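Local structure of octaprenyl-diphosphate synthase (Bacteroides thetaiotaomicron, 3RMG) at residues Glu163-Tyr166 with Phe167-Arg171; Gly236-Leu240 with Pro241-Ala245; Ala184-Ser188 with Val189-Glu193; Tyr132-Ile135 with Arg136-Ser140; Thr11-Glu14 with Ala15-Asp19. The protein probably acts as a magnesium-dependent prenyltransferase of the FPP/GGPP synthase family, lengthening allylic diphosphates by isoprene units. All blocks are in the same frame, centred on the assembly; numbering follows the deposited sequence.

Contact 1: Glu163-Tyr166 with Phe167-Arg171; sequences EEVY and FDVIR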
loop_
_atom_site.group_PDB
_atom_site.type_symbol
_atom_site.label_atom_id
_atom_site.label_comp_id
_atom_site.label_asym_id
_atom_site.label_seq_id
_atom_site.Cartn_x
_atom_site.Cartn_y
_atom_site.Cartn_z
ATOM N N GLU A 163 -21.992 18.851 -13.152
ATOM C CA GLU A 163 -20.967 18.183 -13.918
ATOM C C GLU A 163 -19.618 18.496 -13.266
ATOM O O GLU A 163 -18.783 17.605 -13.073
ATOM C CB GLU A 163 -20.985 18.661 -15.368
ATOM C CG GLU A 163 -22.352 18.648 -16.016
ATOM C CD GLU A 163 -22.283 18.936 -17.504
ATOM O OE1 GLU A 163 -21.391 19.703 -17.916
ATOM O OE2 GLU A 163 -23.113 18.396 -18.266
ATOM N N GLU A 164 -19.415 19.759 -12.901
ATOM C CA GLU A 164 -18.150 20.165 -12.295
ATOM C C GLU A 164 -17.677 19.158 -11.250
ATOM O O GLU A 164 -16.513 18.768 -11.241
ATOM C CB GLU A 164 -18.238 21.568 -11.688
ATOM C CG GLU A 164 -18.329 22.685 -12.719
ATOM C CD GLU A 164 -19.722 22.815 -13.321
ATOM O OE1 GLU A 164 -19.881 23.584 -14.296
ATOM O OE2 GLU A 164 -20.657 22.153 -12.819
ATOM N N VAL A 165 -18.567 18.727 -10.371
ATOM C CA VAL A 165 -18.144 17.777 -9.352
ATOM C C VAL A 165 -17.820 16.423 -9.982
ATOM O O VAL A 165 -16.920 15.703 -9.536
ATOM C CB VAL A 165 -19.197 17.609 -8.245
ATOM C CG1 VAL A 165 -18.715 16.609 -7.208
ATOM C CG2 VAL A 165 -19.500 18.965 -7.600
ATOM N N TYR A 166 -18.562 16.086 -11.029
ATOM C CA TYR A 166 -18.397 14.813 -11.707
ATOM C C TYR A 166 -17.022 14.736 -12.374
ATOM O O TYR A 166 -16.317 13.729 -12.264
ATOM C CB TYR A 166 -19.498 14.686 -12.750
ATOM C CG TYR A 166 -19.328 13.590 -13.771
ATOM C CD1 TYR A 166 -19.390 12.251 -13.406
ATOM C CD2 TYR A 166 -19.167 13.897 -15.114
ATOM C CE1 TYR A 166 -19.267 11.245 -14.356
ATOM C CE2 TYR A 166 -19.044 12.903 -16.070
ATOM C CZ TYR A 166 -19.097 11.582 -15.685
ATOM O OH TYR A 166 -18.980 10.596 -16.642
ATOM N N PHE A 167 -16.653 15.818 -13.056
ATOM C CA PHE A 167 -15.389 15.900 -13.769
ATOM C C PHE A 167 -14.200 15.996 -12.839
ATOM O O PHE A 167 -13.149 15.405 -13.089
ATOM C CB PHE A 167 -15.405 17.086 -14.714
ATOM C CG PHE A 167 -16.179 16.827 -15.951
ATOM C CD1 PHE A 167 -17.305 17.563 -16.249
ATOM C CD2 PHE A 167 -15.793 15.819 -16.811
ATOM C CE1 PHE A 167 -18.014 17.315 -17.399
ATOM C CE2 PHE A 167 -16.499 15.567 -17.957
ATOM C CZ PHE A 167 -17.610 16.317 -18.254
ATOM N N ASP A 168 -14.375 16.745 -11.762
ATOM C CA ASP A 168 -13.353 16.840 -10.745
ATOM C C ASP A 168 -12.988 15.462 -10.217
ATOM O O ASP A 168 -11.819 15.158 -10.029
ATOM C CB ASP A 168 -13.818 17.730 -9.597
ATOM C CG ASP A 168 -12.691 18.092 -8.667
ATOM O OD1 ASP A 168 -11.638 18.544 -9.170
ATOM O OD2 ASP A 168 -12.848 17.918 -7.439
ATOM N N VAL A 169 -13.993 14.631 -9.971
ATOM C CA VAL A 169 -13.770 13.285 -9.454
ATOM C C VAL A 169 -13.022 12.403 -10.457
ATOM O O VAL A 169 -12.090 11.680 -10.096
ATOM C CB VAL A 169 -15.107 12.588 -9.119
ATOM C CG1 VAL A 169 -14.864 11.128 -8.713
ATOM C CG2 VAL A 169 -15.867 13.360 -8.031
ATOM N N ILE A 170 -13.459 12.445 -11.713
ATOM C CA ILE A 170 -12.743 11.762 -12.783
ATOM C C ILE A 170 -11.273 12.235 -12.891
ATOM O O ILE A 170 -10.352 11.422 -12.976
ATOM C CB ILE A 170 -13.451 11.975 -14.125
ATOM C CG1 ILE A 170 -14.837 11.319 -14.109
ATOM C CG2 ILE A 170 -12.604 11.428 -15.262
ATOM C CD1 ILE A 170 -15.689 11.657 -15.356
ATOM N N ARG A 171 -11.040 13.527 -12.843
ATOM C CA ARG A 171 -9.697 14.048 -12.942
ATOM C C ARG A 171 -8.843 13.572 -11.804
ATOM O O ARG A 171 -7.664 13.423 -11.946
ATOM C CB ARG A 171 -9.679 15.562 -13.075
ATOM C CG ARG A 171 -9.984 16.011 -14.457
ATOM C CD ARG A 171 -9.736 17.458 -14.687
ATOM N NE ARG A 171 -10.918 18.252 -14.448
ATOM C CZ ARG A 171 -11.823 18.576 -15.355
ATOM N NH1 ARG A 171 -12.869 19.258 -14.959
ATOM N NH2 ARG A 171 -11.557 18.514 -16.644
#

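Contact 2: Gly236-Leu240 with Pro241-Ala245; sequences GKLTL and PALYA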
loop_
_atom_site.group_PDB
_atom_site.type_symbol
_atom_site.label_atom_id
_atom_site.label_comp_id
_atom_site.label_asym_id
_atom_site.label_seq_id
_atom_site.Cartn_x
_atom_site.Cartn_y
_atom_site.Cartn_z
ATOM N N GLY A 236 -24.499 4.593 -5.674
ATOM C CA GLY A 236 -24.713 5.957 -5.206
ATOM C C GLY A 236 -24.347 7.040 -6.203
ATOM O O GLY A 236 -24.387 8.229 -5.881
ATOM N N LYS A 237 -24.013 6.636 -7.426
ATOM C CA LYS A 237 -23.429 7.560 -8.393
ATOM C C LYS A 237 -24.396 8.035 -9.473
ATOM O O LYS A 237 -25.117 7.239 -10.073
ATOM C CB LYS A 237 -22.197 6.928 -9.050
ATOM C CG LYS A 237 -21.165 6.395 -8.066
ATOM C CD LYS A 237 -20.242 5.389 -8.737
ATOM C CE LYS A 237 -19.415 4.624 -7.715
ATOM N NZ LYS A 237 -18.743 3.457 -8.348
ATOM N N LEU A 238 -24.385 9.341 -9.720
ATOM C CA LEU A 238 -25.081 9.936 -10.852
ATOM C C LEU A 238 -24.061 10.458 -11.870
ATOM O O LEU A 238 -23.381 11.460 -11.620
ATOM C CB LEU A 238 -25.972 11.092 -10.387
ATOM C CG LEU A 238 -27.182 10.780 -9.509
ATOM C CD1 LEU A 238 -27.958 12.055 -9.239
ATOM C CD2 LEU A 238 -28.070 9.742 -10.174
ATOM N N THR A 239 -23.970 9.787 -13.016
ATOM C CA THR A 239 -22.954 10.107 -14.006
ATOM C C THR A 239 -23.479 11.074 -15.061
ATOM O O THR A 239 -24.656 11.413 -15.078
ATOM C CB THR A 239 -22.393 8.837 -14.686
ATOM O OG1 THR A 239 -23.415 8.217 -15.474
ATOM C CG2 THR A 239 -21.865 7.841 -13.645
ATOM N N LEU A 240 -22.593 11.506 -15.949
ATOM C CA LEU A 240 -22.887 12.629 -16.828
ATOM C C LEU A 240 -24.282 12.601 -17.444
ATOM O O LEU A 240 -24.986 13.608 -17.427
ATOM C CB LEU A 240 -21.832 12.759 -17.936
ATOM C CG LEU A 240 -21.869 14.118 -18.636
ATOM C CD1 LEU A 240 -21.674 15.227 -17.608
ATOM C CD2 LEU A 240 -20.838 14.218 -19.758
ATOM N N PRO A 241 -24.677 11.460 -18.021
ATOM C CA PRO A 241 -25.960 11.426 -18.737
ATOM C C PRO A 241 -27.135 11.817 -17.823
ATOM O O PRO A 241 -27.921 12.706 -18.159
ATOM C CB PRO A 241 -26.075 9.962 -19.186
ATOM C CG PRO A 241 -24.666 9.416 -19.123
ATOM C CD PRO A 241 -24.011 10.147 -17.989
ATOM N N ALA A 242 -27.240 11.154 -16.676
ATOM C CA ALA A 242 -28.265 11.479 -15.699
ATOM C C ALA A 242 -28.189 12.959 -15.351
ATOM O O ALA A 242 -29.147 13.707 -15.555
ATOM C CB ALA A 242 -28.105 10.613 -14.441
ATOM N N LEU A 243 -27.042 13.378 -14.828
ATOM C CA LEU A 243 -26.838 14.768 -14.455
ATOM C C LEU A 243 -27.383 15.684 -15.526
ATOM O O LEU A 243 -28.020 16.687 -15.231
ATOM C CB LEU A 243 -25.358 15.057 -14.227
ATOM C CG LEU A 243 -24.707 14.300 -13.069
ATOM C CD1 LEU A 243 -23.209 14.567 -13.031
ATOM C CD2 LEU A 243 -25.369 14.658 -11.729
ATOM N N TYR A 244 -27.144 15.343 -16.780
ATOM C CA TYR A 244 -27.593 16.195 -17.863
ATOM C C TYR A 244 -29.115 16.305 -17.939
ATOM O O TYR A 244 -29.663 17.392 -18.142
ATOM C CB TYR A 244 -27.089 15.675 -19.193
ATOM C CG TYR A 244 -27.683 16.431 -20.346
ATOM C CD1 TYR A 244 -27.311 17.747 -20.605
ATOM C CD2 TYR A 244 -28.622 15.837 -21.173
ATOM C CE1 TYR A 244 -27.859 18.443 -21.666
ATOM C CE2 TYR A 244 -29.172 16.521 -22.234
ATOM C CZ TYR A 244 -28.795 17.818 -22.475
ATOM O OH TYR A 244 -29.359 18.482 -23.537
ATOM N N ALA A 245 -29.784 15.164 -17.807
ATOM C CA ALA A 245 -31.234 15.101 -17.919
ATOM C C ALA A 245 -31.906 15.905 -16.811
ATOM O O ALA A 245 -32.882 16.615 -17.058
ATOM C CB ALA A 245 -31.702 13.655 -17.897
#

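Contact 3: Ala184-Ser188 with Val189-Glu193; sequences AAALS and VQVGE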
loop_
_atom_site.group_PDB
_atom_site.type_symbol
_atom_site.label_atom_id
_atom_site.label_comp_id
_atom_site.label_asym_id
_atom_site.label_seq_id
_atom_site.Cartn_x
_atom_site.Cartn_y
_atom_site.Cartn_z
ATOM N N ALA A 184 4.566 9.870 -17.012
ATOM C CA ALA A 184 5.663 8.944 -16.735
ATOM C C ALA A 184 6.336 8.479 -18.027
ATOM O O ALA A 184 7.567 8.330 -18.083
ATOM C CB ALA A 184 5.148 7.736 -15.942
ATOM N N ALA A 185 5.539 8.251 -19.071
ATOM C CA ALA A 185 6.123 7.848 -20.354
ATOM C C ALA A 185 7.161 8.872 -20.815
ATOM O O ALA A 185 8.248 8.490 -21.219
ATOM C CB ALA A 185 5.043 7.629 -21.434
ATOM N N ALA A 186 6.823 10.162 -20.740
ATOM C CA ALA A 186 7.741 11.252 -21.142
ATOM C C ALA A 186 8.969 11.408 -20.228
ATOM O O ALA A 186 10.088 11.495 -20.701
ATOM C CB ALA A 186 6.983 12.609 -21.249
ATOM N N LEU A 187 8.761 11.467 -18.922
ATOM C CA LEU A 187 9.887 11.467 -18.001
ATOM C C LEU A 187 10.862 10.309 -18.276
ATOM O O LEU A 187 12.082 10.478 -18.174
ATOM C CB LEU A 187 9.400 11.396 -16.556
ATOM C CG LEU A 187 8.623 12.612 -16.051
ATOM C CD1 LEU A 187 7.816 12.237 -14.801
ATOM C CD2 LEU A 187 9.536 13.800 -15.809
ATOM N N SER A 188 10.329 9.147 -18.644
ATOM C CA SER A 188 11.154 7.943 -18.810
ATOM C C SER A 188 12.140 8.039 -19.966
ATOM O O SER A 188 13.125 7.311 -19.989
ATOM C CB SER A 188 10.281 6.697 -18.989
ATOM O OG SER A 188 9.768 6.609 -20.310
ATOM N N VAL A 189 11.864 8.923 -20.922
ATOM C CA VAL A 189 12.758 9.149 -22.058
ATOM C C VAL A 189 13.414 10.515 -21.915
ATOM O O VAL A 189 14.081 11.004 -22.815
ATOM C CB VAL A 189 12.025 9.025 -23.434
ATOM C CG1 VAL A 189 11.488 7.608 -23.632
ATOM C CG2 VAL A 189 10.878 10.015 -23.540
ATOM N N GLN A 190 13.208 11.133 -20.764
ATOM C CA GLN A 190 13.993 12.298 -20.371
ATOM C C GLN A 190 13.852 13.508 -21.283
ATOM O O GLN A 190 14.851 14.137 -21.624
ATOM C CB GLN A 190 15.469 11.917 -20.276
ATOM C CG GLN A 190 15.726 10.755 -19.346
ATOM C CD GLN A 190 17.195 10.514 -19.125
ATOM O OE1 GLN A 190 17.999 10.628 -20.051
ATOM N NE2 GLN A 190 17.560 10.180 -17.895
ATOM N N VAL A 191 12.629 13.852 -21.666
ATOM C CA VAL A 191 12.427 15.071 -22.443
ATOM C C VAL A 191 12.135 16.252 -21.518
ATOM O O VAL A 191 12.027 16.088 -20.304
ATOM C CB VAL A 191 11.332 14.889 -23.501
ATOM C CG1 VAL A 191 11.798 13.882 -24.552
ATOM C CG2 VAL A 191 10.036 14.406 -22.848
ATOM N N GLY A 192 12.023 17.447 -22.079
ATOM C CA GLY A 192 11.830 18.642 -21.262
ATOM C C GLY A 192 10.480 18.734 -20.558
ATOM O O GLY A 192 9.563 17.929 -20.807
ATOM N N GLU A 193 10.363 19.735 -19.690
ATOM C CA GLU A 193 9.173 19.960 -18.871
ATOM C C GLU A 193 7.897 20.172 -19.687
ATOM O O GLU A 193 6.826 19.690 -19.312
ATOM C CB GLU A 193 9.395 21.144 -17.917
ATOM C CG GLU A 193 10.425 20.867 -16.822
ATOM C CD GLU A 193 10.537 21.998 -15.806
ATOM O OE1 GLU A 193 9.541 22.729 -15.597
ATOM O OE2 GLU A 193 11.628 22.152 -15.214
#

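Contact 4: Tyr132-Ile135 with Arg136-Ser140; sequences YEII and RLVSS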
loop_
_atom_site.group_PDB
_atom_site.type_symbol
_atom_site.label_atom_id
_atom_site.label_comp_id
_atom_site.label_asym_id
_atom_site.label_seq_id
_atom_site.Cartn_x
_atom_site.Cartn_y
_atom_site.Cartn_z
ATOM N N TYR A 132 13.785 9.874 -10.225
ATOM C CA TYR A 132 13.177 10.448 -9.014
ATOM C C TYR A 132 11.783 10.987 -9.268
ATOM O O TYR A 132 10.848 10.768 -8.469
ATOM C CB TYR A 132 14.056 11.573 -8.440
ATOM C CG TYR A 132 15.225 11.069 -7.609
ATOM C CD1 TYR A 132 15.011 10.394 -6.410
ATOM C CD2 TYR A 132 16.536 11.269 -8.020
ATOM C CE1 TYR A 132 16.065 9.922 -5.652
ATOM C CE2 TYR A 132 17.606 10.805 -7.263
ATOM C CZ TYR A 132 17.363 10.131 -6.081
ATOM O OH TYR A 132 18.423 9.669 -5.330
ATOM N N GLU A 133 11.657 11.707 -10.376
ATOM C CA GLU A 133 10.400 12.325 -10.755
ATOM C C GLU A 133 9.341 11.256 -10.916
ATOM O O GLU A 133 8.187 11.423 -10.501
ATOM C CB GLU A 133 10.582 13.098 -12.042
ATOM C CG GLU A 133 11.772 14.054 -11.966
ATOM C CD GLU A 133 11.616 15.254 -12.866
ATOM O OE1 GLU A 133 10.556 15.918 -12.798
ATOM O OE2 GLU A 133 12.558 15.539 -13.637
ATOM N N ILE A 134 9.743 10.135 -11.488
ATOM C CA ILE A 134 8.800 9.067 -11.724
ATOM C C ILE A 134 8.434 8.475 -10.383
ATOM O O ILE A 134 7.280 8.125 -10.134
ATOM C CB ILE A 134 9.379 7.999 -12.656
ATOM C CG1 ILE A 134 9.440 8.546 -14.087
ATOM C CG2 ILE A 134 8.552 6.754 -12.573
ATOM C CD1 ILE A 134 10.184 7.628 -15.079
ATOM N N ILE A 135 9.423 8.369 -9.507
ATOM C CA ILE A 135 9.162 7.911 -8.154
ATOM C C ILE A 135 8.222 8.895 -7.455
ATOM O O ILE A 135 7.234 8.512 -6.841
ATOM C CB ILE A 135 10.474 7.721 -7.371
ATOM C CG1 ILE A 135 11.291 6.580 -8.013
ATOM C CG2 ILE A 135 10.175 7.406 -5.910
ATOM C CD1 ILE A 135 12.681 6.378 -7.447
ATOM N N ARG A 136 8.529 10.178 -7.575
ATOM C CA ARG A 136 7.653 11.202 -7.045
ATOM C C ARG A 136 6.244 11.079 -7.629
ATOM O O ARG A 136 5.254 11.150 -6.899
ATOM C CB ARG A 136 8.234 12.586 -7.335
ATOM C CG ARG A 136 7.815 13.652 -6.345
ATOM C CD ARG A 136 9.006 14.528 -5.988
ATOM N NE ARG A 136 9.872 14.757 -7.143
ATOM C CZ ARG A 136 11.172 15.030 -7.070
ATOM N NH1 ARG A 136 11.773 15.115 -5.892
ATOM N NH2 ARG A 136 11.875 15.222 -8.178
ATOM N N LEU A 137 6.152 10.886 -8.943
ATOM C CA LEU A 137 4.854 10.841 -9.609
ATOM C C LEU A 137 4.024 9.664 -9.103
ATOM O O LEU A 137 2.843 9.797 -8.794
ATOM C CB LEU A 137 5.031 10.784 -11.135
ATOM C CG LEU A 137 3.831 10.393 -12.008
ATOM C CD1 LEU A 137 4.033 10.789 -13.452
ATOM C CD2 LEU A 137 3.592 8.900 -11.930
ATOM N N VAL A 138 4.636 8.496 -9.020
ATOM C CA VAL A 138 3.870 7.329 -8.635
ATOM C C VAL A 138 3.469 7.425 -7.176
ATOM O O VAL A 138 2.338 7.080 -6.802
ATOM C CB VAL A 138 4.666 6.042 -8.818
ATOM C CG1 VAL A 138 3.886 4.885 -8.214
ATOM C CG2 VAL A 138 4.941 5.806 -10.291
ATOM N N SER A 139 4.395 7.873 -6.330
ATOM C CA SER A 139 4.057 7.908 -4.916
ATOM C C SER A 139 2.970 8.954 -4.667
ATOM O O SER A 139 1.955 8.656 -4.036
ATOM C CB SER A 139 5.298 8.086 -4.011
ATOM O OG SER A 139 5.929 9.351 -4.171
ATOM N N SER A 140 3.143 10.168 -5.187
ATOM C CA SER A 140 2.124 11.188 -4.929
ATOM C C SER A 140 0.773 10.774 -5.496
ATOM O O SER A 140 -0.263 11.045 -4.899
ATOM C CB SER A 140 2.543 12.563 -5.447
ATOM O OG SER A 140 2.615 12.560 -6.850
#

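Contact 5: Thr11-Glu14 with Ala15-Asp19; sequences TPIE and AELED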
loop_
_atom_site.group_PDB
_atom_site.type_symbol
_atom_site.label_atom_id
_atom_site.label_comp_id
_atom_site.label_asym_id
_atom_site.label_seq_id
_atom_site.Cartn_x
_atom_site.Cartn_y
_atom_site.Cartn_z
ATOM N N THR A 11 1.315 -2.678 -33.700
ATOM C CA THR A 11 2.454 -3.120 -34.498
ATOM C C THR A 11 3.731 -2.330 -34.189
ATOM O O THR A 11 4.778 -2.920 -33.951
ATOM C CB THR A 11 2.163 -3.074 -36.017
ATOM O OG1 THR A 11 1.006 -3.876 -36.320
ATOM C CG2 THR A 11 3.365 -3.615 -36.778
ATOM N N PRO A 12 3.634 -0.986 -34.162
ATOM C CA PRO A 12 4.815 -0.134 -33.981
ATOM C C PRO A 12 5.453 -0.313 -32.614
ATOM O O PRO A 12 6.598 0.108 -32.406
ATOM C CB PRO A 12 4.264 1.291 -34.131
ATOM C CG PRO A 12 2.899 1.133 -34.761
ATOM C CD PRO A 12 2.396 -0.198 -34.267
ATOM N N ILE A 13 4.730 -0.951 -31.697
ATOM C CA ILE A 13 5.231 -1.146 -30.332
ATOM C C ILE A 13 5.197 -2.616 -29.931
ATOM O O ILE A 13 5.325 -2.969 -28.753
ATOM C CB ILE A 13 4.451 -0.292 -29.308
ATOM C CG1 ILE A 13 2.948 -0.453 -29.518
ATOM C CG2 ILE A 13 4.801 1.149 -29.477
ATOM C CD1 ILE A 13 2.125 -0.064 -28.306
ATOM N N GLU A 14 5.049 -3.463 -30.939
ATOM C CA GLU A 14 4.943 -4.902 -30.776
ATOM C C GLU A 14 6.001 -5.507 -29.836
ATOM O O GLU A 14 5.675 -6.306 -28.952
ATOM C CB GLU A 14 5.049 -5.547 -32.160
ATOM C CG GLU A 14 4.340 -6.894 -32.335
ATOM C CD GLU A 14 4.650 -7.533 -33.698
ATOM O OE1 GLU A 14 4.660 -6.809 -34.721
ATOM O OE2 GLU A 14 4.900 -8.758 -33.744
ATOM N N ALA A 15 7.263 -5.150 -30.045
ATOM C CA ALA A 15 8.373 -5.753 -29.305
ATOM C C ALA A 15 8.396 -5.275 -27.865
ATOM O O ALA A 15 8.620 -6.064 -26.940
ATOM C CB ALA A 15 9.742 -5.466 -29.999
ATOM N N GLU A 16 8.164 -3.978 -27.675
ATOM C CA GLU A 16 8.163 -3.404 -26.331
ATOM C C GLU A 16 6.910 -3.810 -25.556
ATOM O O GLU A 16 6.940 -3.927 -24.334
ATOM C CB GLU A 16 8.378 -1.886 -26.356
ATOM C CG GLU A 16 7.752 -1.184 -27.522
ATOM C CD GLU A 16 8.624 -1.199 -28.772
ATOM O OE1 GLU A 16 9.616 -0.423 -28.848
ATOM O OE2 GLU A 16 8.285 -1.970 -29.693
ATOM N N LEU A 17 5.824 -4.074 -26.270
ATOM C CA LEU A 17 4.662 -4.688 -25.655
ATOM C C LEU A 17 4.980 -6.059 -25.067
ATOM O O LEU A 17 4.430 -6.449 -24.033
ATOM C CB LEU A 17 3.530 -4.836 -26.656
ATOM C CG LEU A 17 2.455 -3.764 -26.549
ATOM C CD1 LEU A 17 1.418 -3.971 -27.632
ATOM C CD2 LEU A 17 1.822 -3.776 -25.155
ATOM N N GLU A 18 5.855 -6.800 -25.729
ATOM C CA GLU A 18 6.204 -8.117 -25.237
ATOM C C GLU A 18 7.090 -7.950 -24.026
ATOM O O GLU A 18 6.945 -8.666 -23.036
ATOM C CB GLU A 18 6.907 -8.945 -26.319
ATOM C CG GLU A 18 5.942 -9.563 -27.336
ATOM C CD GLU A 18 6.647 -10.129 -28.561
ATOM O OE1 GLU A 18 5.971 -10.310 -29.598
ATOM O OE2 GLU A 18 7.871 -10.384 -28.492
ATOM N N ASP A 19 8.014 -6.998 -24.104
ATOM C CA ASP A 19 8.906 -6.740 -22.989
ATOM C C ASP A 19 8.108 -6.277 -21.776
ATOM O O ASP A 19 8.440 -6.609 -20.647
ATOM C CB ASP A 19 9.943 -5.691 -23.366
ATOM C CG ASP A 19 10.873 -6.171 -24.459
ATOM O OD1 ASP A 19 10.825 -7.376 -24.765
ATOM O OD2 ASP A 19 11.647 -5.355 -25.004
#

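Contact 1: Glu163-Tyr166 with Phe167-Arg171
Tyr166 and Phe167 form an edge-to-face aromatic pair, the edge of the tyrosine ring turned to the face of the phenylalanine with centroids 5.2 Å apart and planes at 60°. With CG anti to the backbone N (chi1 167°), the tyrosine ring stands out from the side of the helix, and Ile170 reaches back to lay CD1 over one of its faces, a CH-pi contact 3.7 Å from the ring centroid and 22° off the normal. Phe167 runs alongside Glu163, its CE1 lying 3.8 Å from Glu163 CB. Among the backbone bonds, Phe167 N to Glu163 O is 2.8 Å, and Asp168, Val169 and Ile170 repeat the step to Glu164, Val165 and Tyr166. The phenol OH bonds to Asp215 on helix 193-217, while Leu240 of helix 240-249 touches both aromatic residues. A neighbouring aromatic pair and i to i+4 contacts thus make up the first turns of helix 163-172, packed within the all-helical fold of the trans-prenyltransferases.

Contact 2: Gly236-Leu240 with Pro241-Ala245
Tyr244 N donates to Leu240 O at 2.8 Å, and Leu243 N to Thr239 O at 3.1 Å; these two bonds start helix 240-249. Thr239 holds the N-cap position, yet its hydroxyl makes no capping bond. With chi1 at 67°, OG1 instead comes 3.2 Å from Pro241 CD and hydrogen-bonds Tyr219 OH, which also pairs with Ala242 N. That tyrosine therefore ties the cap residue to the first turn of the helix. A proline in this turn is well tolerated, because an amide there has no carbonyl of a preceding turn to bond. Before the helix, Gly236 closes helix 231-234 in a Schellman motif with positive phi, and the chain then runs extended through Lys237 and Leu238.

The packing gathers on Leu243, whose CG is anti to the carbonyl carbon (chi1 -64°), carrying its branches back over the incoming chain. CD2 touches Leu238 CB at 3.9 Å, while CD1 lies 3.4 Å from Leu238 O. An alanine in place of Leu243 would remove both methyls and is likely to leave a gap beside Leu238. Leu238 CD2 reaches Ala242 CB more loosely, at 4.4 Å. At the start of the helix Leu240 CB presses against Pro241 CD, and the leucine packs against Tyr286 and Thr290 of helix 283-302.

Contact 3: Ala184-Ser188 with Val189-Glu193
The C-terminal end of helix 174-188 and the short loop that joins it to helix 193-217 make up this contact, a link between successive helices of the all-helical fold. As the helix winds tighter, Val189 N bonds to Ala186 O at 3.1 Å and Gln190 N to Leu187 O at 2.9 Å, both i to i+3 steps. The donors stand well above the carbonyl planes, 60° and 70° out of them, so neither donor lies on a lone pair. Gln190 takes positive phi (62°), which turns the chain away from the helix axis, and Gly192 then holds the N-cap position of the next helix, its N bonded to Glu195 OE1.

Side chains fold back over the last turn. Val189 lays CG2 against Ala186 O at 3.3 Å and packs on Ala59 and Tyr62 of helix 50-62. Ser188 points its hydroxyl back along the helix, where OG donates to Ala185 O at 2.6 Å and also pairs with Thr69 OG1 of helix 67-90. Across the turn, Val191 closes over Ala186: its CG2 lies 3.6 Å from Ala186 O and 3.9 Å from Ala186 CB.

Contact 4: Tyr132-Ile135 with Arg136-Ser140
Arg136 reaches back over the turn that precedes it, starting with CB, which lies 3.4 Å from both Tyr132 O and Glu133 O. CG stands anti to the backbone N (chi1 -153°), and bends at chi2 and chi3 fold the rest of the chain back toward the start of the helix. There the guanidinium has Tyr132 O over one face and Glu133 CG at its edge, with NH2 4.0 Å from that CG. The Glu133 carboxylate stays apart, its OE1 4.9 Å from Arg136 NH2. The salt bridge is made instead by NH1, to Glu127 of the second subunit.

The backbone N of Arg136 bonds to Tyr132 O at 2.6 Å in a nearly straight line. Further along, Ile135 O is gripped twice by Ser139, by its N at 3.0 Å and its OG at 3.1 Å, the two donors arriving from opposite faces of the carbonyl plane. Without the hydroxyl, as with an alanine here, Ile135 O would probably keep just the backbone N-H of this pair. Ser140 repeats the double grip on Arg136 O. Tyr132 stacks on Tyr132 of the second subunit, and Ser139 packs on its Val124. These i to i+3 and i to i+4 contacts belong to the start of helix 132-154, whose Tyr132, Ile135, Arg136 and Ser139 side chains help form a helical dimer interface.

Contact 5: Thr11-Glu14 with Ala15-Asp19
Leu17 N donates to Ile13 O at 2.8 Å, the donor almost in line with the carbonyl (C=O...donor angle 172°). Ile13 is the N-cap residue, and this bond closes the first turn of helix 14-23. The next one, Glu18 N to Glu14 O, is longer at 3.3 Å and more bent, with an N-H...acceptor angle of 137°.

Glu16 curls back against the cap residue. With chi1 at 35° and a bend at chi2, its CG comes 3.9 Å from Ile13 CB, and OE2 ends 3.2 Å from Ile13 CA. Its other oxygen, OE1, makes a long, weak ion pair with Arg60, whose NH1 also hydrogen-bonds Pro12 O. Glu14 and Glu18 run along the exposed side, Glu14 OE2 lying 4.6 Å from Glu18 OE1; two like charges so placed would probably repel mildly.

On the inner side Ile13 CD1 meets Leu17 CD1 at 4.0 Å, the two side chains crossing at an angle. Together they face helix 50-62, where Ile13 rests on Ile53, Leu56 and Leu57 and Leu17 on Leu56, while Pro12 leans on Asn309 and Ile310 of helix 309-323.

In the fold
The five contacts fall into two touching pairs and one outlier. Contacts 1 and 2 have centres 11 Å apart and meet where Tyr166 CE2 lies 3.4 Å from Leu240 CB. Contacts 3 and 4, centres 12 Å apart, join where Leu187 CB comes 3.8 Å from Ile134 CG1. Contacts 2 and 3 sit on opposite sides of the chain's centre, their centres 36 Å apart. Contact 5 touches none of the others; its nearest atoms are about 10 Å from contact 3, yet both pack on helix 50-62. Among the five, contact 4 alone touches the second subunit, and its centre lies 24 Å from that of contact 1.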